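Local coordinates for periplasmic binding protein/LacI transcriptional regulator (Burkholderia graminis C4D1M, PDB 5HQJ), which binds D-arabinose, here as the alpha-pyranose, between two lobes and probably serves as the sugar-capturing component of an ABC transporter, at residues 34-39 against 162-167; 48-53 against 58-63; 116-119 against 123-126; 137-142 against 263-268; 255-260 against 304-309. All blocks are in the same frame, centred on the assembly; numbering follows the deposited sequence.

Interaction 1 of 5, residues 34-39 against 162-167. With 64K (alpha-D-arabinopyranose), chain B.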
# COMPACT_ATOMS: atom_id res chain seq x y z
N ILE A 34 11.36 7.69 0.78
CA ILE A 34 10.70 8.01 -0.48
C ILE A 34 9.38 7.28 -0.58
O ILE A 34 9.38 6.03 -0.60
CB ILE A 34 11.57 7.60 -1.72
CG1 ILE A 34 12.97 8.20 -1.60
CG2 ILE A 34 10.89 7.99 -3.06
CD1 ILE A 34 13.99 7.64 -2.59
N PRO A 35 8.26 8.02 -0.62
CA PRO A 35 7.00 7.35 -0.91
C PRO A 35 6.82 7.10 -2.40
O PRO A 35 7.68 7.52 -3.18
CB PRO A 35 5.96 8.36 -0.39
CG PRO A 35 6.60 9.67 -0.71
CD PRO A 35 8.04 9.46 -0.34
N LYS A 36 5.71 6.48 -2.77
CA LYS A 36 5.42 6.30 -4.20
C LYS A 36 5.14 7.67 -4.82
O LYS A 36 5.41 7.89 -6.00
CB LYS A 36 4.23 5.36 -4.41
CG LYS A 36 4.57 3.84 -4.26
CD LYS A 36 3.34 2.96 -4.57
CE LYS A 36 3.59 1.47 -4.35
NZ LYS A 36 2.46 0.64 -4.86
N VAL A 37 4.58 8.57 -4.00
CA VAL A 37 4.19 9.92 -4.41
C VAL A 37 3.51 10.56 -3.22
O VAL A 37 3.21 9.87 -2.25
CB VAL A 37 3.20 9.97 -5.60
CG1 VAL A 37 3.90 10.19 -6.97
CG2 VAL A 37 2.25 8.74 -5.59
N ALA A 38 3.21 11.86 -3.30
CA ALA A 38 2.44 12.52 -2.27
C ALA A 38 0.98 12.13 -2.32
O ALA A 38 0.15 12.90 -2.78
CB ALA A 38 2.54 14.03 -2.40
N VAL A 39 0.68 10.94 -1.82
CA VAL A 39 -0.69 10.45 -1.66
C VAL A 39 -0.96 10.09 -0.19
O VAL A 39 -0.04 9.82 0.57
CB VAL A 39 -0.94 9.22 -2.56
CG1 VAL A 39 -0.91 9.61 -4.02
CG2 VAL A 39 0.08 8.18 -2.30
N ALA A 162 2.22 -1.88 -9.98
CA ALA A 162 2.58 -2.02 -8.58
C ALA A 162 2.59 -3.46 -8.11
O ALA A 162 1.56 -4.16 -8.16
CB ALA A 162 1.61 -1.19 -7.73
N VAL A 163 3.73 -3.91 -7.60
CA VAL A 163 3.87 -5.27 -7.11
C VAL A 163 2.95 -5.59 -5.95
O VAL A 163 2.37 -6.68 -5.90
CB VAL A 163 5.33 -5.57 -6.67
CG1 VAL A 163 5.39 -6.71 -5.65
CG2 VAL A 163 6.16 -5.90 -7.87
N ASN A 164 2.80 -4.68 -4.99
CA ASN A 164 2.08 -5.04 -3.80
C ASN A 164 0.62 -5.17 -4.23
O ASN A 164 -0.05 -6.06 -3.76
CB ASN A 164 2.30 -4.04 -2.64
CG ASN A 164 1.98 -2.58 -2.99
OD1 ASN A 164 1.82 -2.20 -4.15
ND2 ASN A 164 1.92 -1.75 -1.94
N LEU A 165 0.16 -4.30 -5.14
CA LEU A 165 -1.23 -4.30 -5.56
C LEU A 165 -1.50 -5.53 -6.37
O LEU A 165 -2.49 -6.20 -6.18
CB LEU A 165 -1.57 -3.07 -6.37
CG LEU A 165 -1.44 -1.75 -5.65
CD1 LEU A 165 -2.04 -0.68 -6.52
CD2 LEU A 165 -2.07 -1.77 -4.24
N ASN A 166 -0.57 -5.89 -7.25
CA ASN A 166 -0.78 -7.09 -8.05
C ASN A 166 -0.74 -8.37 -7.22
O ASN A 166 -1.48 -9.30 -7.50
CB ASN A 166 0.23 -7.17 -9.20
CG ASN A 166 -0.01 -6.12 -10.24
OD1 ASN A 166 -1.12 -5.61 -10.37
ND2 ASN A 166 1.01 -5.81 -11.01
N GLU A 167 0.08 -8.41 -6.18
CA GLU A 167 0.05 -9.51 -5.25
C GLU A 167 -1.28 -9.62 -4.52
O GLU A 167 -1.77 -10.71 -4.31
CB GLU A 167 1.20 -9.37 -4.27
CG GLU A 167 2.53 -9.66 -4.98
CD GLU A 167 3.75 -9.33 -4.14
OE1 GLU A 167 3.62 -8.52 -3.21
OE2 GLU A 167 4.84 -9.87 -4.41
O2 64K B . 0.17 -0.20 0.26
C2 64K B . -0.42 0.68 -0.75
C3 64K B . -1.61 1.34 -0.12
O3 64K B . -2.66 0.40 -0.06
C4 64K B . -2.13 2.50 -0.96
O4 64K B . -2.71 2.05 -2.20
C5 64K B . -1.03 3.40 -1.29
O5 64K B . -0.06 2.69 -2.09
C1 64K B . 0.59 1.72 -1.17
O1 64K B . 1.61 1.09 -1.84

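Interaction 2 of 5, residues 48-53 against 58-63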
# COMPACT_ATOMS: atom_id res chain seq x y z
N GLY A 48 5.92 8.10 11.02
CA GLY A 48 6.65 7.07 11.74
C GLY A 48 8.15 7.22 11.48
O GLY A 48 8.95 7.07 12.38
N ALA A 49 8.53 7.53 10.25
CA ALA A 49 9.95 7.69 9.95
C ALA A 49 10.53 8.93 10.67
O ALA A 49 11.62 8.88 11.25
CB ALA A 49 10.17 7.78 8.44
N LYS A 50 9.78 10.02 10.65
CA LYS A 50 10.22 11.28 11.25
C LYS A 50 10.37 11.09 12.75
O LYS A 50 11.37 11.50 13.33
CB LYS A 50 9.24 12.39 10.90
CG LYS A 50 9.51 13.73 11.54
CD LYS A 50 10.79 14.36 11.04
CE LYS A 50 10.95 15.75 11.63
NZ LYS A 50 9.70 16.57 11.53
N THR A 51 9.39 10.43 13.38
CA THR A 51 9.48 10.09 14.80
C THR A 51 10.75 9.27 15.12
O THR A 51 11.51 9.61 16.04
CB THR A 51 8.24 9.32 15.24
OG1 THR A 51 7.08 10.12 15.02
CG2 THR A 51 8.32 8.98 16.71
N ALA A 52 11.03 8.24 14.34
CA ALA A 52 12.19 7.40 14.62
C ALA A 52 13.49 8.14 14.39
O ALA A 52 14.47 7.98 15.14
CB ALA A 52 12.15 6.15 13.78
N ALA A 53 13.54 8.97 13.34
CA ALA A 53 14.75 9.75 13.05
C ALA A 53 15.04 10.74 14.16
O ALA A 53 16.20 10.94 14.53
CB ALA A 53 14.62 10.47 11.71
N VAL A 58 19.17 11.70 14.01
CA VAL A 58 19.78 11.79 12.69
C VAL A 58 19.05 12.80 11.82
O VAL A 58 17.91 13.19 12.10
CB VAL A 58 19.80 10.41 12.00
CG1 VAL A 58 20.32 9.37 12.96
CG2 VAL A 58 18.42 10.01 11.51
N LYS A 59 19.74 13.23 10.76
CA LYS A 59 19.14 14.06 9.73
C LYS A 59 18.20 13.20 8.91
O LYS A 59 18.54 12.07 8.56
CB LYS A 59 20.23 14.69 8.84
CG LYS A 59 19.78 15.07 7.43
CD LYS A 59 18.71 16.17 7.42
CE LYS A 59 18.17 16.43 6.02
NZ LYS A 59 16.91 17.23 6.05
N TYR A 60 17.03 13.75 8.60
CA TYR A 60 15.98 13.03 7.92
C TYR A 60 15.40 13.88 6.80
O TYR A 60 15.13 15.06 7.02
CB TYR A 60 14.89 12.64 8.94
CG TYR A 60 13.60 12.13 8.31
CD1 TYR A 60 13.50 10.84 7.81
CD2 TYR A 60 12.48 12.95 8.24
CE1 TYR A 60 12.32 10.40 7.24
CE2 TYR A 60 11.30 12.51 7.68
CZ TYR A 60 11.22 11.24 7.17
OH TYR A 60 10.05 10.77 6.60
N GLN A 61 15.22 13.30 5.61
CA GLN A 61 14.40 13.92 4.58
C GLN A 61 13.37 12.98 3.98
O GLN A 61 13.59 11.77 3.75
CB GLN A 61 15.28 14.49 3.44
CG GLN A 61 16.54 13.75 3.27
CD GLN A 61 17.38 14.22 2.10
OE1 GLN A 61 16.94 15.02 1.28
NE2 GLN A 61 18.61 13.73 2.03
N TRP A 62 12.22 13.57 3.70
CA TRP A 62 11.13 12.95 2.98
C TRP A 62 11.15 13.49 1.56
O TRP A 62 10.99 14.70 1.35
CB TRP A 62 9.83 13.27 3.74
CG TRP A 62 8.55 12.78 3.19
CD1 TRP A 62 7.60 13.52 2.56
CD2 TRP A 62 8.04 11.45 3.26
NE1 TRP A 62 6.52 12.73 2.24
CE2 TRP A 62 6.77 11.45 2.66
CE3 TRP A 62 8.53 10.24 3.79
CZ2 TRP A 62 6.00 10.31 2.54
CZ3 TRP A 62 7.74 9.10 3.67
CH2 TRP A 62 6.52 9.14 3.04
N VAL A 63 11.40 12.61 0.60
CA VAL A 63 11.58 12.99 -0.80
C VAL A 63 10.46 12.42 -1.67
O VAL A 63 10.34 11.21 -1.86
CB VAL A 63 12.94 12.52 -1.32
CG1 VAL A 63 13.23 13.15 -2.68
CG2 VAL A 63 14.03 12.87 -0.31

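Interaction 3 of 5, residues 116-119 against 123-126. With 64K (alpha-D-arabinopyranose), chain B.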
# COMPACT_ATOMS: atom_id res chain seq x y z
N ASP A 116 6.70 -1.15 2.15
CA ASP A 116 5.38 -1.07 1.55
C ASP A 116 5.25 -1.78 0.20
O ASP A 116 4.40 -2.65 0.05
CB ASP A 116 4.96 0.40 1.40
CG ASP A 116 3.66 0.56 0.67
OD1 ASP A 116 2.67 -0.09 1.07
OD2 ASP A 116 3.68 1.30 -0.31
N SER A 117 6.08 -1.36 -0.75
CA SER A 117 6.11 -1.95 -2.10
C SER A 117 7.55 -2.23 -2.53
O SER A 117 8.39 -1.34 -2.71
CB SER A 117 5.41 -1.06 -3.14
OG SER A 117 4.90 -1.90 -4.20
N ASP A 118 7.83 -3.53 -2.66
CA ASP A 118 9.19 -4.02 -2.88
C ASP A 118 9.68 -3.95 -4.33
O ASP A 118 8.88 -3.84 -5.27
CB ASP A 118 9.27 -5.48 -2.40
CG ASP A 118 10.70 -5.94 -2.14
OD1 ASP A 118 11.61 -5.11 -2.20
OD2 ASP A 118 10.90 -7.15 -1.87
N SER A 119 11.01 -3.92 -4.47
CA SER A 119 11.72 -4.24 -5.72
C SER A 119 12.74 -5.35 -5.43
O SER A 119 13.88 -5.06 -5.05
CB SER A 119 12.43 -3.02 -6.31
OG SER A 119 13.26 -3.39 -7.41
N GLY A 123 18.75 -5.45 -5.04
CA GLY A 123 19.85 -5.68 -4.12
C GLY A 123 19.61 -5.04 -2.78
O GLY A 123 20.51 -4.99 -1.93
N ARG A 124 18.39 -4.55 -2.57
CA ARG A 124 18.04 -3.92 -1.30
C ARG A 124 18.28 -4.93 -0.17
O ARG A 124 18.18 -6.14 -0.38
CB ARG A 124 16.59 -3.43 -1.32
CG ARG A 124 15.51 -4.45 -0.98
CD ARG A 124 15.39 -5.61 -1.97
NE ARG A 124 14.25 -6.44 -1.58
CZ ARG A 124 14.29 -7.41 -0.66
NH1 ARG A 124 15.43 -7.71 -0.03
NH2 ARG A 124 13.18 -8.08 -0.36
N SER A 125 18.62 -4.42 1.00
CA SER A 125 18.99 -5.25 2.14
C SER A 125 17.81 -6.06 2.63
O SER A 125 17.94 -7.20 3.07
CB SER A 125 19.52 -4.39 3.29
OG SER A 125 18.55 -3.49 3.81
N MSE A 126 16.63 -5.46 2.56
CA MSE A 126 15.46 -6.04 3.17
C MSE A 126 14.22 -5.26 2.78
O MSE A 126 14.30 -4.11 2.34
CB MSE A 126 15.61 -6.06 4.69
CG MSE A 126 15.66 -4.70 5.31
SE MSE A 126 16.01 -4.71 7.24
CE MSE A 126 14.20 -5.09 7.87
O2 64K B . 0.17 -0.20 0.26
C2 64K B . -0.42 0.68 -0.75
C3 64K B . -1.61 1.34 -0.12
O3 64K B . -2.66 0.40 -0.06
C4 64K B . -2.13 2.50 -0.96
O4 64K B . -2.71 2.05 -2.20
C5 64K B . -1.03 3.40 -1.29
O5 64K B . -0.06 2.69 -2.09
C1 64K B . 0.59 1.72 -1.17
O1 64K B . 1.61 1.09 -1.84

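Interaction 4 of 5, residues 137-142 against 263-268. With 64K (alpha-D-arabinopyranose), chain B.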
# COMPACT_ATOMS: atom_id res chain seq x y z
N ALA A 137 -5.56 -13.01 -0.03
CA ALA A 137 -6.16 -14.25 0.40
C ALA A 137 -7.17 -14.06 1.55
O ALA A 137 -8.24 -14.61 1.52
CB ALA A 137 -5.03 -15.24 0.82
N THR A 138 -6.82 -13.26 2.55
CA THR A 138 -7.72 -12.97 3.64
C THR A 138 -8.99 -12.24 3.19
O THR A 138 -10.07 -12.54 3.64
CB THR A 138 -6.99 -12.14 4.70
OG1 THR A 138 -5.93 -12.93 5.24
CG2 THR A 138 -7.90 -11.70 5.83
N MSE A 139 -8.86 -11.27 2.31
CA MSE A 139 -10.01 -10.60 1.73
C MSE A 139 -10.93 -11.57 1.02
O MSE A 139 -12.16 -11.51 1.14
CB MSE A 139 -9.54 -9.53 0.76
CG MSE A 139 -8.91 -8.34 1.42
SE MSE A 139 -8.50 -7.01 0.01
CE MSE A 139 -9.96 -5.74 0.18
N ALA A 140 -10.34 -12.50 0.29
CA ALA A 140 -11.13 -13.49 -0.41
C ALA A 140 -11.95 -14.37 0.54
O ALA A 140 -13.11 -14.68 0.26
CB ALA A 140 -10.24 -14.36 -1.31
N GLU A 141 -11.34 -14.78 1.65
CA GLU A 141 -12.07 -15.58 2.64
C GLU A 141 -13.19 -14.76 3.25
O GLU A 141 -14.31 -15.24 3.43
CB GLU A 141 -11.13 -16.08 3.73
CG GLU A 141 -10.02 -16.94 3.21
CD GLU A 141 -8.82 -17.03 4.15
OE1 GLU A 141 -7.86 -17.74 3.79
OE2 GLU A 141 -8.83 -16.39 5.22
N THR A 142 -12.88 -13.51 3.60
CA THR A 142 -13.87 -12.64 4.17
C THR A 142 -15.07 -12.50 3.21
O THR A 142 -16.25 -12.61 3.58
CB THR A 142 -13.28 -11.26 4.48
OG1 THR A 142 -12.21 -11.35 5.46
CG2 THR A 142 -14.38 -10.34 4.99
N GLY A 263 -15.93 -3.82 5.33
CA GLY A 263 -14.70 -4.25 5.97
C GLY A 263 -13.52 -3.57 5.34
O GLY A 263 -13.56 -3.25 4.14
N ILE A 264 -12.47 -3.32 6.11
CA ILE A 264 -11.25 -2.89 5.50
C ILE A 264 -10.05 -3.72 5.98
O ILE A 264 -10.12 -4.55 6.91
CB ILE A 264 -11.01 -1.39 5.72
CG1 ILE A 264 -10.91 -1.08 7.22
CG2 ILE A 264 -12.11 -0.57 5.06
CD1 ILE A 264 -10.75 0.39 7.58
N MSE A 265 -8.97 -3.51 5.27
CA MSE A 265 -7.67 -4.09 5.62
C MSE A 265 -6.73 -2.94 5.94
O MSE A 265 -6.44 -2.16 5.04
CB MSE A 265 -7.11 -4.96 4.48
CG MSE A 265 -8.04 -6.05 3.99
SE MSE A 265 -8.15 -7.45 5.33
CE MSE A 265 -6.42 -8.30 5.07
N VAL A 266 -6.27 -2.85 7.21
CA VAL A 266 -5.41 -1.76 7.64
C VAL A 266 -4.01 -2.31 7.82
O VAL A 266 -3.81 -3.21 8.61
CB VAL A 266 -5.91 -1.10 8.90
CG1 VAL A 266 -5.04 0.11 9.24
CG2 VAL A 266 -7.39 -0.68 8.73
N GLN A 267 -3.07 -1.76 7.07
CA GLN A 267 -1.66 -2.12 7.15
C GLN A 267 -1.08 -1.37 8.37
O GLN A 267 -1.84 -0.81 9.14
CB GLN A 267 -0.94 -1.76 5.85
CG GLN A 267 -1.61 -2.25 4.59
CD GLN A 267 -0.79 -1.85 3.41
OE1 GLN A 267 0.31 -2.35 3.22
NE2 GLN A 267 -1.32 -0.92 2.60
N ARG A 268 0.24 -1.41 8.55
CA ARG A 268 0.91 -0.67 9.60
C ARG A 268 1.93 0.32 9.01
O ARG A 268 3.11 0.14 9.12
CB ARG A 268 1.57 -1.65 10.61
CG ARG A 268 0.57 -2.50 11.39
CD ARG A 268 1.11 -3.04 12.68
NE ARG A 268 0.02 -3.58 13.49
CZ ARG A 268 -0.47 -4.80 13.34
NH1 ARG A 268 0.03 -5.62 12.43
NH2 ARG A 268 -1.47 -5.20 14.10
O2 64K B . 0.17 -0.20 0.26
C2 64K B . -0.42 0.68 -0.75
C3 64K B . -1.61 1.34 -0.12
O3 64K B . -2.66 0.40 -0.06
C4 64K B . -2.13 2.50 -0.96
O4 64K B . -2.71 2.05 -2.20
C5 64K B . -1.03 3.40 -1.29
O5 64K B . -0.06 2.69 -2.09
C1 64K B . 0.59 1.72 -1.17
O1 64K B . 1.61 1.09 -1.84

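Interaction 5 of 5, residues 255-260 against 304-309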
# COMPACT_ATOMS: atom_id res chain seq x y z
N GLY A 255 -16.86 5.85 5.20
CA GLY A 255 -17.66 4.87 4.46
C GLY A 255 -18.05 3.67 5.31
O GLY A 255 -19.15 3.13 5.18
N LEU A 256 -17.12 3.22 6.15
CA LEU A 256 -17.36 2.10 7.04
C LEU A 256 -18.40 2.48 8.12
O LEU A 256 -19.33 1.71 8.42
CB LEU A 256 -16.03 1.67 7.69
CG LEU A 256 -15.95 0.41 8.55
CD1 LEU A 256 -16.34 -0.86 7.76
CD2 LEU A 256 -14.53 0.30 9.18
N LYS A 257 -18.21 3.67 8.69
CA LYS A 257 -19.20 4.26 9.60
C LYS A 257 -20.59 4.29 8.97
O LYS A 257 -21.56 3.87 9.59
CB LYS A 257 -18.79 5.70 9.97
CG LYS A 257 -18.77 5.99 11.47
CD LYS A 257 -18.73 7.49 11.74
CE LYS A 257 -18.16 7.80 13.13
NZ LYS A 257 -16.75 8.30 13.08
N ASP A 258 -20.67 4.81 7.74
CA ASP A 258 -21.95 5.05 7.04
C ASP A 258 -22.61 3.80 6.44
O ASP A 258 -23.73 3.88 5.97
CB ASP A 258 -21.75 6.04 5.89
CG ASP A 258 -21.48 7.46 6.35
OD1 ASP A 258 -21.72 7.76 7.54
OD2 ASP A 258 -21.04 8.27 5.51
N GLY A 259 -21.89 2.68 6.42
CA GLY A 259 -22.45 1.44 5.90
C GLY A 259 -22.20 1.20 4.42
O GLY A 259 -22.75 0.28 3.81
N TYR A 260 -21.40 2.06 3.80
CA TYR A 260 -21.08 1.91 2.37
C TYR A 260 -19.93 0.92 2.14
O TYR A 260 -19.76 0.38 1.04
CB TYR A 260 -20.72 3.28 1.79
CG TYR A 260 -21.86 4.23 1.72
CD1 TYR A 260 -22.94 3.95 0.93
CD2 TYR A 260 -21.84 5.42 2.44
CE1 TYR A 260 -24.01 4.82 0.83
CE2 TYR A 260 -22.91 6.30 2.35
CZ TYR A 260 -24.00 5.98 1.55
OH TYR A 260 -25.09 6.82 1.42
N ASP A 304 -17.03 -2.62 14.08
CA ASP A 304 -16.99 -3.01 15.49
C ASP A 304 -15.65 -2.77 16.14
O ASP A 304 -15.59 -2.55 17.35
CB ASP A 304 -17.34 -4.50 15.66
CG ASP A 304 -18.76 -4.81 15.24
OD1 ASP A 304 -19.56 -3.86 15.15
OD2 ASP A 304 -19.06 -6.00 15.01
N ASN A 305 -14.57 -2.81 15.36
CA ASN A 305 -13.23 -2.56 15.93
C ASN A 305 -12.50 -1.40 15.27
O ASN A 305 -11.28 -1.37 15.23
CB ASN A 305 -12.35 -3.83 15.85
CG ASN A 305 -12.07 -4.26 14.42
OD1 ASN A 305 -12.80 -3.91 13.53
ND2 ASN A 305 -10.99 -5.01 14.21
N MSE A 306 -13.23 -0.40 14.79
CA MSE A 306 -12.60 0.62 13.97
C MSE A 306 -11.92 1.73 14.78
O MSE A 306 -11.28 2.61 14.22
CB MSE A 306 -13.61 1.23 13.00
CG MSE A 306 -14.60 2.19 13.63
SE MSE A 306 -15.71 2.95 12.22
CE MSE A 306 -17.27 3.30 13.29
N THR A 307 -12.04 1.69 16.10
CA THR A 307 -11.33 2.68 16.94
C THR A 307 -10.10 2.13 17.63
O THR A 307 -9.33 2.90 18.23
CB THR A 307 -12.22 3.25 18.06
OG1 THR A 307 -12.31 2.30 19.13
CG2 THR A 307 -13.60 3.62 17.56
N SER A 308 -9.91 0.82 17.59
CA SER A 308 -8.90 0.20 18.44
C SER A 308 -7.72 -0.42 17.69
O SER A 308 -6.78 -0.91 18.31
CB SER A 308 -9.55 -0.87 19.34
OG SER A 308 -10.28 -1.85 18.59
N TYR A 309 -7.77 -0.45 16.35
CA TYR A 309 -6.66 -0.96 15.59
C TYR A 309 -5.54 0.09 15.67
O TYR A 309 -5.80 1.28 15.90
CB TYR A 309 -7.03 -1.24 14.11
CG TYR A 309 -7.37 0.04 13.34
CD1 TYR A 309 -8.65 0.57 13.35
CD2 TYR A 309 -6.37 0.76 12.68
CE1 TYR A 309 -8.93 1.73 12.71
CE2 TYR A 309 -6.66 1.93 12.02
CZ TYR A 309 -7.94 2.42 12.05
OH TYR A 309 -8.24 3.61 11.42

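Interaction 1 of 5, residues 34-39 against 162-167
Lys36 and Asn164 meet around O1 of the bound arabinopyranose, an atom that both side chains grip. The stronger donor is Asn164 ND2, 2.9 Å from sugar O1 with an N-H...O angle of 163°; Lys36 NZ, at 3.2 Å from the same O1, adds a weak bond. The triangle closes directly, because Lys36 NZ also donates to Asn164 OD1 at 3.0 Å, tilted 24° from the carbonyl plane. One amide thus turns its oxygen to the ammonium and its nitrogen to the ligand, which fixes the amide's rotation. The two side chains approach from opposite directions. Lys36 is extended beyond CG and needs that length, since the backbones stay far apart; Asn164 CG lies between its own N and carbonyl carbon (chi1 55°), tucking the amide close to the start of its helix. Ala162 CB borders the ammonium, 3.5 Å from Lys36 NZ. Ser117 OG is a further, weak partner of Asn164 OD1. Lys36 issues from the loop that follows strand 30-34 of one sheet and precedes helix 42-56, while Asn164 sits in the first turn of helix 163-176, which follows strand 150-156 of the other; the contact therefore spans the cleft between the lobes.

Interaction 2 of 5, residues 48-53 against 58-63
Tyr60 rests its ring against Ala49 and Ala53 on the inward side of a helix, with Lys50 at the margin, in a beta-alpha-beta unit that runs from strand 30-34 through helix 42-56 to strand 59-62. Here the helix and strand segments are nearly antiparallel, 170° apart, with axes approaching to 8.7 Å. Two alanines keep the helix surface low, and the aromatic ring fills the shallow hollow they make. Ala53 CB abuts the base of the bump, 3.5 Å from Tyr60 CB, and Ala49 CB lies near the far end, 3.6 Å from Tyr60 CE1. Between them the helix backbone covers a face: Lys50 CA is 4.2 Å from the ring centroid and 19° off its normal, a CH-pi contact. The Lys50 chain, bent at chi2, then folds past the ring so that its CD comes to 3.6 Å from Tyr60 CD2 before the ammonium end leads away. On the opposite face stands Trp62 N, offset toward the rim. With CG anti to its own N (chi1 168°), Tyr60 lies along the helix and its hydroxyl reaches Asn46 OD1. The connection between the two elements is tied where Val58 N donates to Ala53 O at 3.1 Å, while Val58 CG2 packs on Ala53 CB.

Interaction 3 of 5, residues 116-119 against 123-126
Asp118 and Arg124 form a two-pronged salt bridge across the loop that leads from strand 111-115 to strand 127-129. The guanidinium offers its side, NE and NH2, with each nitrogen serving a different carboxylate oxygen. Arg124 NE lies 3.0 Å from Asp118 OD1, with an N-H...O angle of 148°, meeting the syn lone pair of that oxygen. Arg124 NH2 lies 2.9 Å from Asp118 OD2; this bond is straighter, at 168°, and its acceptor lies in the guanidinium plane. The two planes are nonetheless twisted 32° apart. The side chains cross at about a right angle, and a bend at chi2 turns the arginine toward the acid.

Other hydrogen bonds hold the acid and the loop: Asp118 OD1 is also bound by Thr114 OG1, and Ser119 OG turns to Pro95 O. Asp116, at the start of the same loop, faces the sugar with both oxygens. It accepts O2 of arabinopyranose at OD1 and O1 at OD2, each at 2.6 Å, while Ser91 OG further secures OD2.

Van der Waals contacts are few. Arg124 CD passes Ser119 O at 3.5 Å, and Met126 C, two residues along in the arginine's own segment, lies over one guanidinium face, offset toward the rim.

The chemistry divides the loop's two acids between tasks. Asp118 is engaged by Arg124 and Thr114, in an ion pair that links the loop's two ends, whereas Asp116 presents a carboxylate to two neighbouring sugar hydroxyls.

Interaction 4 of 5, residues 137-142 against 263-268
Met265 lays its selenoether side chain across that of Met139, both being selenomethionines. Their CG atoms meet, Met139 CG to Met265 CG at 3.6 Å, and each selenium lies beside the other's methylene: Met265 SE is 4.1 Å from Met139 CG. The arm of Met265 is doubly bent (chi2 -72°, chi3 -74°), and this curl brings its methyl group against Thr138, Met265 CE to Thr138 CG2 3.8 Å. Thr138 thus offers its methyl to the strand, while its OG1 is occupied by Gln134 O within its own helix.

The fold makes the pairing notable. Helix 132-146 comes after strand 127-129 of one sheet, yet packs on strand 263-266 of the other, where Met139 also touches Leu244 and Phe246 of the adjacent strand 242-246. Ile264 points away from the contact and touches Thr252, Leu253 and Leu256 of helix 250-258.

Beyond the strand, Gln267 serves the ligand: its NE2 donates to arabinopyranose O2 at 2.9 Å, almost straight at 174°, and also bonds Asp247 OD1, while its OE1 is engaged by Thr130 OG1. The helix-strand contact itself is apolar van der Waals contact, closest between methylenes, whereas Gln267, two residues on from Met265, makes the polar bond to the sugar.

Interaction 5 of 5, residues 255-260 against 304-309
Met306, the residue that reaches Leu256 and Lys257, has its CA at the edge of the Tyr309 ring, in the ring plane, together with Asn305 O. The hydroxyl of that ring is bound to Asp248 OD2. Tyr260, beyond the helix end and apart from the contact, carries Asp258 O over one face, offset toward the rim, and makes a cation-pi contact with Lys238.

Contact between the segments falls to the aliphatic parts. Met306, a selenomethionine, has two conformers, and its contacts hold for one of them, which runs extended beyond CG. Its CB lies 4.0 Å from Leu256 CD2 as the two side chains slide past each other in opposite directions. The Met306 and Lys257 side chains cross at about a right angle, with Met306 CE 3.6 Å from Lys257 CG. Leu256 is buried and continues onto Ile264 and Val301, whereas Lys257 lies at the surface.

Helix 250-258 ends directly beside this patch. Tyr260 N returns to Gly255 O at 2.8 Å and Gly259 N weakly to Leu256 O, and Gly259 takes a positive phi of 91°. That is a Schellman motif, the classic C-terminal stop of a helix, here with the chain's tail after strand 299-301 packed against the last turn.

Interactions 1, 3 and 4 converge on the arabinopyranose, contributing Lys36, Asn164, Asp116 and Gln267 to its pocket. The first two also touch directly, Lys36 CE lying 3.3 Å from Ser117 CB. Interaction 4 approaches interaction 3 at Gln267 but stays about 5 Å, nearest atoms, from interaction 1. The remaining pair are set back from the sugar, on different lobes, with centres about 30 Å apart. Interaction 2 adjoins the Lys36 loop, where Pro35 CG packs on Trp62 CZ2 at 3.4 Å. Interaction 5 touches strand 263-266 in a comparable way, Tyr309 CE2 lying 3.7 Å from Val266 CG1, just before Gln267.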